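Local atomic coordinates of putative rubredoxin reductase (Rhodopseudomonas palustris, PDB entry 3FG2), a protein that probably passes electrons from NADH through its FAD cofactor to a ferredoxin that serves the cytochrome P450 CYP199A2. Residues R78-D83 / K88-S93; I245-A248 / P252-A255; Q261-S266 / T297-C302; A277-V282 / K312-Y317. One frame throughout, in Å; residues are numbered along the deposited sequence.

Contact 1. Residues R78-D83 / K88-S93; sequences RMVSID and KLLLAS. With FAD (flavin-adenine dinucleotide), chain B.
Val80 and Ser81 share one acceptor on the opposing strand: Leu90 O takes Val80 N at 3.0 Å, almost straight at 175°, and Ser81 N at 3.2 Å. This is a classic beta bulge, shifting the antiparallel register by one residue. Beyond it the hairpin is regular, with Leu90 N bonded back to Ser81 O and paired bonds between Asp83 and Lys88; at the other end, the bond from Ala92 N to Arg78 O is weak. A water spans the side chains, donating to Asp83 OD2 and accepting from Lys88 NZ, while Asp83 OD1 accepts a hydrogen bond from Gly86 N in the turn.

The Met79 backbone reads the FAD adenine: Met79 N gives a hydrogen bond to N1A (3.1 Å), and Met79 O receives N6A (3.1 Å). The Arg78 guanidinium lies with its centre over N6A and makes a salt bridge to Asp34.

The Met79 chain, bent at chi2 and chi3, crosses Leu89 at about a right angle, its CE 3.3 Å from Leu89 CD2. Met79 CG lies 3.3 Å from FAD N6A. Val80 CG1 meets Ala92 CB at 3.4 Å. With an alanine in place of Met79, Leu89 would probably lose the thioether it packs against, opening a gap beside the adenine edge.

Met79, Ile82 and Leu89 face inward on strand 101-104; strand 4-7 touches Met79 and Leu89, and helix 244-248 covers Met79 and Ile82.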
loop_
_atom_site.group_PDB
_atom_site.type_symbol
_atom_site.label_atom_id
_atom_site.label_comp_id
_atom_site.label_asym_id
_atom_site.label_seq_id
_atom_site.Cartn_x
_atom_site.Cartn_y
_atom_site.Cartn_z
ATOM N N ARG A 78 10.751 1.956 -19.443
ATOM C CA ARG A 78 10.649 2.854 -18.295
ATOM C C ARG A 78 10.749 4.319 -18.731
ATOM O O ARG A 78 11.591 4.657 -19.559
ATOM C CB ARG A 78 11.777 2.543 -17.305
ATOM C CG ARG A 78 11.891 3.514 -16.146
ATOM C CD ARG A 78 13.192 3.303 -15.377
ATOM N NE ARG A 78 13.335 4.237 -14.258
ATOM C CZ ARG A 78 12.657 4.151 -13.115
ATOM N NH1 ARG A 78 11.785 3.166 -12.925
ATOM N NH2 ARG A 78 12.843 5.059 -12.163
ATOM N N MET A 79 9.895 5.189 -18.193
ATOM C CA MET A 79 9.981 6.600 -18.560
ATOM C C MET A 79 11.078 7.221 -17.708
ATOM O O MET A 79 11.236 6.869 -16.538
ATOM C CB MET A 79 8.650 7.346 -18.337
ATOM C CG MET A 79 8.325 7.752 -16.898
ATOM S SD MET A 79 7.579 9.430 -16.769
ATOM C CE MET A 79 5.994 9.147 -17.275
ATOM N N VAL A 80 11.844 8.129 -18.303
ATOM C CA VAL A 80 12.936 8.787 -17.600
ATOM C C VAL A 80 12.815 10.305 -17.649
ATOM O O VAL A 80 13.388 11.007 -16.818
ATOM C CB VAL A 80 14.291 8.394 -18.207
ATOM C CG1 VAL A 80 14.535 6.906 -18.011
ATOM C CG2 VAL A 80 14.309 8.732 -19.689
ATOM N N SER A 81 12.061 10.804 -18.623
ATOM C CA SER A 81 11.883 12.239 -18.792
ATOM C C SER A 81 10.545 12.585 -19.436
ATOM O O SER A 81 9.959 11.771 -20.147
ATOM C CB SER A 81 13.020 12.796 -19.655
ATOM O OG SER A 81 12.825 14.173 -19.929
ATOM N N ILE A 82 10.069 13.797 -19.189
ATOM C CA ILE A 82 8.806 14.244 -19.762
ATOM C C ILE A 82 8.936 15.607 -20.447
ATOM O O ILE A 82 9.313 16.598 -19.812
ATOM C CB ILE A 82 7.714 14.365 -18.689
ATOM C CG1 ILE A 82 7.480 13.009 -18.025
ATOM C CG2 ILE A 82 6.428 14.880 -19.323
ATOM C CD1 ILE A 82 6.523 13.075 -16.868
ATOM N N ASP A 83 8.623 15.649 -21.741
ATOM C CA ASP A 83 8.686 16.896 -22.501
ATOM C C ASP A 83 7.272 17.445 -22.569
ATOM O O ASP A 83 6.539 17.177 -23.518
ATOM C CB ASP A 83 9.201 16.644 -23.921
ATOM C CG ASP A 83 9.426 17.937 -24.700
ATOM O OD1 ASP A 83 8.902 18.995 -24.284
ATOM O OD2 ASP A 83 10.122 17.889 -25.737
ATOM N N LYS A 88 5.740 14.907 -25.283
ATOM C CA LYS A 88 6.412 13.661 -25.615
ATOM C C LYS A 88 6.956 12.998 -24.357
ATOM O O LYS A 88 7.435 13.667 -23.437
ATOM C CB LYS A 88 7.552 13.926 -26.600
ATOM C CG LYS A 88 7.082 14.323 -27.992
ATOM C CD LYS A 88 8.142 15.135 -28.731
ATOM C CE LYS A 88 9.465 14.392 -28.847
ATOM N NZ LYS A 88 10.505 15.234 -29.512
ATOM N N LEU A 89 6.866 11.673 -24.334
ATOM C CA LEU A 89 7.318 10.861 -23.216
ATOM C C LEU A 89 8.641 10.228 -23.633
ATOM O O LEU A 89 8.704 9.469 -24.600
ATOM C CB LEU A 89 6.267 9.782 -22.913
ATOM C CG LEU A 89 6.225 9.023 -21.580
ATOM C CD1 LEU A 89 7.463 8.168 -21.422
ATOM C CD2 LEU A 89 6.096 10.010 -20.439
ATOM N N LEU A 90 9.693 10.556 -22.894
ATOM C CA LEU A 90 11.035 10.060 -23.171
ATOM C C LEU A 90 11.335 8.800 -22.357
ATOM O O LEU A 90 11.500 8.867 -21.142
ATOM C CB LEU A 90 12.036 11.166 -22.827
ATOM C CG LEU A 90 13.439 11.180 -23.437
ATOM C CD1 LEU A 90 14.064 12.545 -23.164
ATOM C CD2 LEU A 90 14.300 10.057 -22.866
ATOM N N LEU A 91 11.403 7.653 -23.026
ATOM C CA LEU A 91 11.688 6.395 -22.341
ATOM C C LEU A 91 13.186 6.230 -22.120
ATOM O O LEU A 91 13.983 7.060 -22.559
ATOM C CB LEU A 91 11.174 5.201 -23.154
ATOM C CG LEU A 91 9.693 5.085 -23.512
ATOM C CD1 LEU A 91 9.451 3.714 -24.136
ATOM C CD2 LEU A 91 8.834 5.260 -22.276
ATOM N N ALA A 92 13.564 5.147 -21.445
ATOM C CA ALA A 92 14.967 4.866 -21.160
ATOM C C ALA A 92 15.628 4.109 -22.308
ATOM O O ALA A 92 16.844 4.161 -22.474
ATOM C CB ALA A 92 15.083 4.064 -19.874
ATOM N N SER A 93 14.825 3.401 -23.093
ATOM C CA SER A 93 15.342 2.643 -24.226
ATOM C C SER A 93 15.839 3.604 -25.296
ATOM O O SER A 93 16.415 3.186 -26.303
ATOM C CB SER A 93 14.242 1.761 -24.821
ATOM O OG SER A 93 13.154 2.552 -25.271
HETATM P PA FAD B . 2.284 0.121 -7.649
HETATM O O1A FAD B . 3.482 0.181 -6.772
HETATM O O2A FAD B . 1.488 -0.974 -7.676
HETATM O O5B FAD B . 2.970 0.105 -9.025
HETATM C C5B FAD B . 3.908 1.124 -9.498
HETATM C C4B FAD B . 4.530 0.506 -10.769
HETATM O O4B FAD B . 5.127 1.615 -11.542
HETATM C C3B FAD B . 5.674 -0.497 -10.532
HETATM O O3B FAD B . 5.611 -1.692 -11.245
HETATM C C2B FAD B . 6.888 0.361 -10.755
HETATM O O2B FAD B . 8.049 -0.368 -11.005
HETATM C C1B FAD B . 6.454 1.151 -11.954
HETATM N N9A FAD B . 7.168 2.398 -12.235
HETATM C C8A FAD B . 7.665 3.292 -11.321
HETATM N N7A FAD B . 8.272 4.328 -11.887
HETATM C C5A FAD B . 8.171 4.109 -13.230
HETATM C C6A FAD B . 8.646 4.889 -14.395
HETATM N N6A FAD B . 9.303 6.023 -14.311
HETATM N N1A FAD B . 8.347 4.335 -15.623
HETATM C C2A FAD B . 7.661 3.151 -15.758
HETATM N N3A FAD B . 7.195 2.379 -14.748
HETATM C C4A FAD B . 7.475 2.900 -13.498
HETATM N N1 FAD B . -2.990 -2.472 -0.122
HETATM C C2 FAD B . -4.159 -2.915 0.340
HETATM O O2 FAD B . -5.148 -2.251 0.268
HETATM N N3 FAD B . -4.297 -4.209 0.942
HETATM C C4 FAD B . -3.219 -5.067 1.068
HETATM O O4 FAD B . -3.376 -6.161 1.580
HETATM C C4X FAD B . -1.934 -4.594 0.562
HETATM N N5 FAD B . -0.843 -5.393 0.649
HETATM C C5X FAD B . 0.358 -4.920 0.152
HETATM C C6 FAD B . 1.490 -5.779 0.240
HETATM C C7 FAD B . 2.728 -5.397 -0.235
HETATM C C7M FAD B . 3.902 -6.350 -0.117
HETATM C C8 FAD B . 2.897 -4.075 -0.848
HETATM C C8M FAD B . 4.223 -3.592 -1.393
HETATM C C9 FAD B . 1.784 -3.213 -0.937
HETATM C C9A FAD B . 0.520 -3.623 -0.447
HETATM N N10 FAD B . -0.675 -2.792 -0.520
HETATM C C10 FAD B . -1.871 -3.247 -0.041
HETATM C "C1'" FAD B . -0.532 -1.452 -1.143
HETATM C "C2'" FAD B . -0.845 -1.526 -2.668
HETATM O "O2'" FAD B . -0.007 -2.503 -3.243
HETATM C "C3'" FAD B . -0.591 -0.155 -3.262
HETATM O "O3'" FAD B . -1.474 0.792 -2.671
HETATM C "C4'" FAD B . -0.819 -0.193 -4.763
HETATM O "O4'" FAD B . 0.067 -1.159 -5.387
HETATM C "C5'" FAD B . -0.550 1.182 -5.323
HETATM O "O5'" FAD B . -0.754 1.092 -6.886
HETATM P P FAD B . 0.107 1.928 -7.791
HETATM O O1P FAD B . -0.449 1.552 -9.193
HETATM O O2P FAD B . 0.094 3.290 -7.497
HETATM O O3P FAD B . 1.508 1.509 -7.690
HETATM O O HOH W 1 10.583 17.947 -28.940
#

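Contact 2. Residues I245-A248 / P252-A255; sequences IAAA and PTAA
Thr253 OG1 is the polar side-chain atom at this meeting, and what it touches in helix 244-248 is a methyl group: Ala247 CB, 3.5 Å away. Thr253 carries the loop's side of the contact, pointing at the helix with both branches of its side chain. Its OG1 sits between the backbone N and the carbonyl carbon (chi1 58°), which puts CG2 beside the backbone N and brings both branches to the Ala247 methyl. CG2 comes to 4.0 Å from Ala247 CB and 4.1 Å from Ala247 N, and at 4.5 Å it just reaches Ala246 CB. Ala246 directs its CB at the threonine, whereas Ala247 presents its methyl from the flank. The loop comes near the helix at Thr253, the CA atoms of Ala247 and Thr253 being 6.0 Å apart.

The chain here has left strand 239-241 and re-enters the FAD-binding half of the two-dinucleotide-domain fold shared by pyridine nucleotide-disulphide oxidoreductases. Its short helix leads through a short connection into strand 257-259, and Thr253 lies where the returning chain passes back beside that helix. Pro252 joins the strand by a backbone hydrogen bond with Ile258, while Thr253 also rests on Val243.

The helix also borders the cofactor: Ile245 belongs to the FAD pocket and touches the FAD itself, and on the neighbouring hairpin it packs against Met79 and Ile82.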
loop_
_atom_site.group_PDB
_atom_site.type_symbol
_atom_site.label_atom_id
_atom_site.label_comp_id
_atom_site.label_asym_id
_atom_site.label_seq_id
_atom_site.Cartn_x
_atom_site.Cartn_y
_atom_site.Cartn_z
ATOM N N ILE A 245 10.868 12.350 -11.578
ATOM C CA ILE A 245 10.676 12.695 -12.982
ATOM C C ILE A 245 9.651 13.811 -13.200
ATOM O O ILE A 245 9.894 14.735 -13.972
ATOM C CB ILE A 245 10.266 11.457 -13.789
ATOM C CG1 ILE A 245 11.404 10.433 -13.754
ATOM C CG2 ILE A 245 9.945 11.850 -15.224
ATOM C CD1 ILE A 245 11.065 9.095 -14.377
ATOM N N ALA A 246 8.515 13.731 -12.515
ATOM C CA ALA A 246 7.476 14.746 -12.645
ATOM C C ALA A 246 7.974 16.109 -12.154
ATOM O O ALA A 246 7.658 17.153 -12.735
ATOM C CB ALA A 246 6.243 14.326 -11.858
ATOM N N ALA A 247 8.750 16.091 -11.075
ATOM C CA ALA A 247 9.302 17.315 -10.499
ATOM C C ALA A 247 10.357 17.883 -11.441
ATOM O O ALA A 247 10.528 19.098 -11.550
ATOM C CB ALA A 247 9.923 17.018 -9.134
ATOM N N ALA A 248 11.063 16.986 -12.120
ATOM C CA ALA A 248 12.094 17.385 -13.058
ATOM C C ALA A 248 11.453 18.148 -14.219
ATOM O O ALA A 248 12.091 18.995 -14.848
ATOM C CB ALA A 248 12.828 16.151 -13.573
ATOM N N PRO A 252 4.521 20.546 -9.868
ATOM C CA PRO A 252 4.602 20.658 -8.407
ATOM C C PRO A 252 4.550 19.293 -7.726
ATOM O O PRO A 252 3.782 18.418 -8.126
ATOM C CB PRO A 252 3.397 21.529 -8.059
ATOM C CG PRO A 252 3.251 22.391 -9.279
ATOM C CD PRO A 252 3.444 21.397 -10.400
ATOM N N THR A 253 5.383 19.108 -6.712
ATOM C CA THR A 253 5.417 17.850 -5.979
ATOM C C THR A 253 5.773 18.119 -4.535
ATOM O O THR A 253 6.264 19.189 -4.195
ATOM C CB THR A 253 6.479 16.884 -6.532
ATOM O OG1 THR A 253 7.767 17.509 -6.471
ATOM C CG2 THR A 253 6.170 16.501 -7.962
ATOM N N ALA A 254 5.511 17.139 -3.686
ATOM C CA ALA A 254 5.834 17.225 -2.270
ATOM C C ALA A 254 5.902 15.754 -1.909
ATOM O O ALA A 254 6.639 15.007 -2.555
ATOM C CB ALA A 254 4.722 17.926 -1.508
ATOM N N ALA A 255 5.146 15.329 -0.901
ATOM C CA ALA A 255 5.114 13.919 -0.538
ATOM C C ALA A 255 4.132 13.268 -1.520
ATOM O O ALA A 255 3.099 12.728 -1.127
ATOM C CB ALA A 255 4.623 13.756 0.890
#

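Contact 3. Residues Q261-S266 / T297-C302; sequences QQLLTS and TDQARC
Leu263 carries its CG anti to the carbonyl carbon (chi1 -46°), and an extended chi2 of 178° then sends CD1 straight out toward Gln299 and Cys302. On the helix, Cys302 turns SG anti to the backbone N (chi1 -180°), laying the sulfur alongside that same methyl. The elements joined are helix 293-306 of the Rossmann-type FAD domain and the connection between strands 257-259 and 270-272. Leu263 has left-handed backbone angles, and its CB points toward the helix.

A single methyl does the work. Leu263 CD1 settles over two residues one helical turn apart, 3.6 Å from Gln299 CG and 4.0 Å from Cys302 CB. The leucine lies obliquely across the glutamine, touching chiefly the aliphatic CB and CG. The amide beyond them is engaged elsewhere: Gln299 OE1 accepts a hydrogen bond from Gly274 N, close in sequence to the FAD ligand Asp275, so the buried oxygen is satisfied. The Leu263 backbone is hydrogen-bonded with Ala272, and its side chain also packs on Phe279 and Val303. Between Gln299 and Cys302, Leu263 CD1 also touches the helix backbone, at Gln299 O, 3.6 Å away.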
loop_
_atom_site.group_PDB
_atom_site.type_symbol
_atom_site.label_atom_id
_atom_site.label_comp_id
_atom_site.label_asym_id
_atom_site.label_seq_id
_atom_site.Cartn_x
_atom_site.Cartn_y
_atom_site.Cartn_z
ATOM N N GLN A 261 -8.804 18.118 -7.406
ATOM C CA GLN A 261 -9.936 17.224 -7.170
ATOM C C GLN A 261 -10.140 16.189 -8.270
ATOM O O GLN A 261 -10.653 15.099 -8.023
ATOM C CB GLN A 261 -11.226 18.028 -7.020
ATOM C CG GLN A 261 -11.255 18.937 -5.815
ATOM C CD GLN A 261 -12.494 19.819 -5.775
ATOM O OE1 GLN A 261 -12.678 20.602 -4.840
ATOM N NE2 GLN A 261 -13.348 19.700 -6.790
ATOM N N GLN A 262 -9.744 16.529 -9.488
ATOM C CA GLN A 262 -9.923 15.611 -10.598
ATOM C C GLN A 262 -8.671 14.823 -10.934
ATOM O O GLN A 262 -8.587 14.196 -11.993
ATOM C CB GLN A 262 -10.434 16.373 -11.820
ATOM C CG GLN A 262 -11.923 16.692 -11.734
ATOM C CD GLN A 262 -12.371 17.701 -12.773
ATOM O OE1 GLN A 262 -11.942 17.656 -13.930
ATOM N NE2 GLN A 262 -13.251 18.612 -12.371
ATOM N N LEU A 263 -7.707 14.853 -10.018
ATOM C CA LEU A 263 -6.450 14.128 -10.170
ATOM C C LEU A 263 -5.617 14.630 -11.346
ATOM O O LEU A 263 -4.894 13.866 -11.990
ATOM C CB LEU A 263 -6.738 12.625 -10.300
ATOM C CG LEU A 263 -7.749 12.141 -9.244
ATOM C CD1 LEU A 263 -8.054 10.662 -9.415
ATOM C CD2 LEU A 263 -7.188 12.418 -7.864
ATOM N N LEU A 264 -5.725 15.931 -11.609
ATOM C CA LEU A 264 -4.984 16.580 -12.683
ATOM C C LEU A 264 -3.862 17.425 -12.103
ATOM O O LEU A 264 -4.053 18.110 -11.094
ATOM C CB LEU A 264 -5.908 17.488 -13.501
ATOM C CG LEU A 264 -6.795 16.835 -14.560
ATOM C CD1 LEU A 264 -7.884 17.807 -15.005
ATOM C CD2 LEU A 264 -5.931 16.405 -15.740
ATOM N N THR A 265 -2.693 17.369 -12.737
ATOM C CA THR A 265 -1.558 18.171 -12.291
ATOM C C THR A 265 -1.798 19.588 -12.796
ATOM O O THR A 265 -2.858 19.882 -13.350
ATOM C CB THR A 265 -0.237 17.686 -12.897
ATOM O OG1 THR A 265 -0.278 17.868 -14.320
ATOM C CG2 THR A 265 0.001 16.208 -12.562
ATOM N N SER A 266 -0.822 20.467 -12.606
ATOM C CA SER A 266 -0.960 21.840 -13.070
ATOM C C SER A 266 -0.934 21.854 -14.599
ATOM O O SER A 266 -1.272 22.853 -15.230
ATOM C CB SER A 266 0.178 22.694 -12.517
ATOM O OG SER A 266 1.427 22.124 -12.858
ATOM N N THR A 297 -7.301 1.838 -7.376
ATOM C CA THR A 297 -8.418 1.425 -8.200
ATOM C C THR A 297 -9.451 2.524 -8.431
ATOM O O THR A 297 -9.765 2.849 -9.574
ATOM C CB THR A 297 -9.096 0.192 -7.567
ATOM O OG1 THR A 297 -8.166 -0.899 -7.557
ATOM C CG2 THR A 297 -10.337 -0.205 -8.337
ATOM N N ASP A 298 -9.981 3.099 -7.356
ATOM C CA ASP A 298 -10.991 4.139 -7.495
ATOM C C ASP A 298 -10.443 5.362 -8.213
ATOM O O ASP A 298 -11.142 5.996 -9.005
ATOM C CB ASP A 298 -11.549 4.555 -6.132
ATOM C CG ASP A 298 -12.259 3.422 -5.417
ATOM O OD1 ASP A 298 -12.758 2.487 -6.092
ATOM O OD2 ASP A 298 -12.326 3.478 -4.171
ATOM N N GLN A 299 -9.189 5.699 -7.945
ATOM C CA GLN A 299 -8.604 6.851 -8.605
ATOM C C GLN A 299 -8.495 6.576 -10.100
ATOM O O GLN A 299 -8.746 7.464 -10.923
ATOM C CB GLN A 299 -7.240 7.177 -8.003
ATOM C CG GLN A 299 -7.309 8.217 -6.896
ATOM C CD GLN A 299 -5.944 8.647 -6.416
ATOM O OE1 GLN A 299 -4.995 8.724 -7.201
ATOM N NE2 GLN A 299 -5.837 8.949 -5.127
ATOM N N ALA A 300 -8.139 5.342 -10.451
ATOM C CA ALA A 300 -8.024 4.967 -11.854
ATOM C C ALA A 300 -9.386 5.129 -12.532
ATOM O O ALA A 300 -9.483 5.679 -13.630
ATOM C CB ALA A 300 -7.545 3.533 -11.978
ATOM N N ARG A 301 -10.440 4.655 -11.871
ATOM C CA ARG A 301 -11.788 4.767 -12.415
ATOM C C ARG A 301 -12.155 6.237 -12.639
ATOM O O ARG A 301 -12.717 6.598 -13.677
ATOM C CB ARG A 301 -12.798 4.117 -11.462
ATOM C CG ARG A 301 -12.823 2.588 -11.509
ATOM C CD ARG A 301 -13.745 2.022 -10.429
ATOM N NE ARG A 301 -14.198 0.664 -10.723
ATOM C CZ ARG A 301 -13.405 -0.400 -10.807
ATOM N NH1 ARG A 301 -12.102 -0.277 -10.615
ATOM N NH2 ARG A 301 -13.917 -1.590 -11.095
ATOM N N CYS A 302 -11.827 7.080 -11.662
ATOM C CA CYS A 302 -12.116 8.503 -11.744
ATOM C C CYS A 302 -11.499 9.166 -12.975
ATOM O O CYS A 302 -12.141 9.990 -13.640
ATOM C CB CYS A 302 -11.612 9.206 -10.491
ATOM S SG CYS A 302 -11.929 10.972 -10.499
#

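Contact 4. Residues A277-V282 / K312-Y317; sequences ALFESV and KPYDGY
Tyr314 sets the CD2–CE2 edge of its ring against the face of Phe279 in a T-shaped pair, with ring planes at 89° and centroids 5.2 Å apart. The nearest atoms are Tyr314 CD2 and Phe279 CE1, at 3.6 Å. Tyr314 reaches across because its CG stands anti to the backbone N (chi1 173°), carrying the ring off the loop toward the strand. One face of this tyrosine ring receives Gly316 N, 3.4 Å above the plane and offset toward the rim, so the loop folds over its own side chain.

Strand 277-281 is the middle strand of a three-stranded mixed sheet, and segment 312-317 is the link from helix 293-306 to strand 319-324, which starts the five-stranded antiparallel sheet of the C-terminal part. The aromatic pair thus ties the link to the FAD-binding part, and Gln299 of the helix touches both rings. If Phe279 were an alanine, the edge of Tyr314 would probably lose the face it rests on, opening a gap between Tyr314 and the side chain of Gln299.

Nearer the surface Val282 divides its two methyls between neighbours: CG1 meets Pro313 CB at 4.1 Å, and CG2 lies 3.9 Å from Tyr314 O.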
loop_
_atom_site.group_PDB
_atom_site.type_symbol
_atom_site.label_atom_id
_atom_site.label_comp_id
_atom_site.label_asym_id
_atom_site.label_seq_id
_atom_site.Cartn_x
_atom_site.Cartn_y
_atom_site.Cartn_z
ATOM N N ALA A 277 0.288 9.819 -6.097
ATOM C CA ALA A 277 -0.507 11.044 -6.096
ATOM C C ALA A 277 -0.892 11.673 -4.752
ATOM O O ALA A 277 -1.371 10.994 -3.841
ATOM C CB ALA A 277 -1.767 10.822 -6.938
ATOM N N LEU A 278 -0.682 12.988 -4.661
ATOM C CA LEU A 278 -1.014 13.785 -3.477
ATOM C C LEU A 278 -2.199 14.639 -3.950
ATOM O O LEU A 278 -2.033 15.779 -4.395
ATOM C CB LEU A 278 0.164 14.691 -3.100
ATOM C CG LEU A 278 0.257 15.211 -1.661
ATOM C CD1 LEU A 278 1.345 16.281 -1.596
ATOM C CD2 LEU A 278 -1.082 15.781 -1.195
ATOM N N PHE A 279 -3.394 14.069 -3.848
ATOM C CA PHE A 279 -4.610 14.714 -4.316
ATOM C C PHE A 279 -5.396 15.568 -3.332
ATOM O O PHE A 279 -5.261 15.455 -2.113
ATOM C CB PHE A 279 -5.546 13.647 -4.874
ATOM C CG PHE A 279 -6.084 12.718 -3.827
ATOM C CD1 PHE A 279 -7.369 12.889 -3.321
ATOM C CD2 PHE A 279 -5.294 11.682 -3.327
ATOM C CE1 PHE A 279 -7.866 12.034 -2.325
ATOM C CE2 PHE A 279 -5.773 10.827 -2.338
ATOM C CZ PHE A 279 -7.063 10.998 -1.834
ATOM N N GLU A 280 -6.244 16.414 -3.899
ATOM C CA GLU A 280 -7.105 17.292 -3.132
ATOM C C GLU A 280 -8.379 16.497 -2.858
ATOM O O GLU A 280 -9.016 16.021 -3.792
ATOM C CB GLU A 280 -7.419 18.540 -3.960
ATOM C CG GLU A 280 -8.348 19.530 -3.276
ATOM C CD GLU A 280 -8.690 20.725 -4.155
ATOM O OE1 GLU A 280 -9.530 21.547 -3.724
ATOM O OE2 GLU A 280 -8.124 20.844 -5.270
ATOM N N SER A 281 -8.738 16.347 -1.586
ATOM C CA SER A 281 -9.937 15.594 -1.198
ATOM C C SER A 281 -11.130 16.463 -0.777
ATOM O O SER A 281 -11.131 17.043 0.315
ATOM C CB SER A 281 -9.594 14.632 -0.054
ATOM O OG SER A 281 -10.759 14.002 0.461
ATOM N N VAL A 282 -12.146 16.540 -1.634
ATOM C CA VAL A 282 -13.336 17.332 -1.318
ATOM C C VAL A 282 -13.972 16.842 -0.029
ATOM O O VAL A 282 -14.306 17.637 0.853
ATOM C CB VAL A 282 -14.425 17.250 -2.428
ATOM C CG1 VAL A 282 -14.055 18.133 -3.596
ATOM C CG2 VAL A 282 -14.606 15.801 -2.875
ATOM N N LYS A 312 -15.527 14.301 -12.745
ATOM C CA LYS A 312 -16.075 14.501 -11.407
ATOM C C LYS A 312 -14.988 14.507 -10.348
ATOM O O LYS A 312 -13.914 13.953 -10.547
ATOM C CB LYS A 312 -17.071 13.392 -11.064
ATOM C CG LYS A 312 -18.427 13.524 -11.715
ATOM C CD LYS A 312 -19.325 12.393 -11.256
ATOM C CE LYS A 312 -20.777 12.691 -11.548
ATOM N NZ LYS A 312 -21.228 13.943 -10.874
ATOM N N PRO A 313 -15.254 15.147 -9.204
ATOM C CA PRO A 313 -14.267 15.194 -8.125
ATOM C C PRO A 313 -14.032 13.782 -7.607
ATOM O O PRO A 313 -14.983 13.020 -7.430
ATOM C CB PRO A 313 -14.943 16.069 -7.074
ATOM C CG PRO A 313 -15.798 16.981 -7.891
ATOM C CD PRO A 313 -16.389 16.040 -8.917
ATOM N N TYR A 314 -12.772 13.427 -7.383
ATOM C CA TYR A 314 -12.443 12.103 -6.869
ATOM C C TYR A 314 -13.030 11.944 -5.466
ATOM O O TYR A 314 -12.865 12.825 -4.620
ATOM C CB TYR A 314 -10.926 11.915 -6.801
ATOM C CG TYR A 314 -10.551 10.635 -6.119
ATOM C CD1 TYR A 314 -10.860 9.408 -6.703
ATOM C CD2 TYR A 314 -9.962 10.639 -4.854
ATOM C CE1 TYR A 314 -10.603 8.208 -6.048
ATOM C CE2 TYR A 314 -9.697 9.433 -4.179
ATOM C CZ TYR A 314 -10.024 8.223 -4.791
ATOM O OH TYR A 314 -9.779 7.026 -4.165
ATOM N N ASP A 315 -13.718 10.832 -5.218
ATOM C CA ASP A 315 -14.305 10.597 -3.899
ATOM C C ASP A 315 -14.339 9.118 -3.512
ATOM O O ASP A 315 -15.268 8.669 -2.833
ATOM C CB ASP A 315 -15.725 11.176 -3.827
ATOM C CG ASP A 315 -16.265 11.247 -2.390
ATOM O OD1 ASP A 315 -17.487 11.425 -2.223
ATOM O OD2 ASP A 315 -15.476 11.131 -1.423
ATOM N N GLY A 316 -13.333 8.361 -3.941
ATOM C CA GLY A 316 -13.297 6.955 -3.591
ATOM C C GLY A 316 -13.167 6.862 -2.083
ATOM O O GLY A 316 -12.176 7.333 -1.528
ATOM N N TYR A 317 -14.153 6.283 -1.404
ATOM C CA TYR A 317 -14.058 6.187 0.045
ATOM C C TYR A 317 -12.963 5.203 0.447
ATOM O O TYR A 317 -12.977 4.038 0.043
ATOM C CB TYR A 317 -15.372 5.757 0.681
ATOM C CG TYR A 317 -15.430 6.218 2.112
ATOM C CD1 TYR A 317 -15.848 7.513 2.426
ATOM C CD2 TYR A 317 -14.971 5.404 3.145
ATOM C CE1 TYR A 317 -15.802 7.990 3.740
ATOM C CE2 TYR A 317 -14.919 5.872 4.461
ATOM C CZ TYR A 317 -15.339 7.165 4.750
ATOM O OH TYR A 317 -15.317 7.627 6.044
#

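Contacts 1 and 2 follow in series along the chain, whereas the segments of contacts 3 and 4 alternate: 261-266, 277-282, 297-302, 312-317. The centres of contacts 3 and 4 lie about 7 Å apart, and Gln261 O probably accepts a hydrogen bond from Tyr314 N between them. Contact 1 stands farthest off, its centre about 27 Å from that of contact 4, but helix 244-248 joins it to contact 2 through Ile245. Contact 2 in turn touches contact 3 at Pro252 and Ser266, and contact 4 at Leu278. The four therefore form a chain of neighbours running from the adenine end of FAD to the link into the C-terminal sheet.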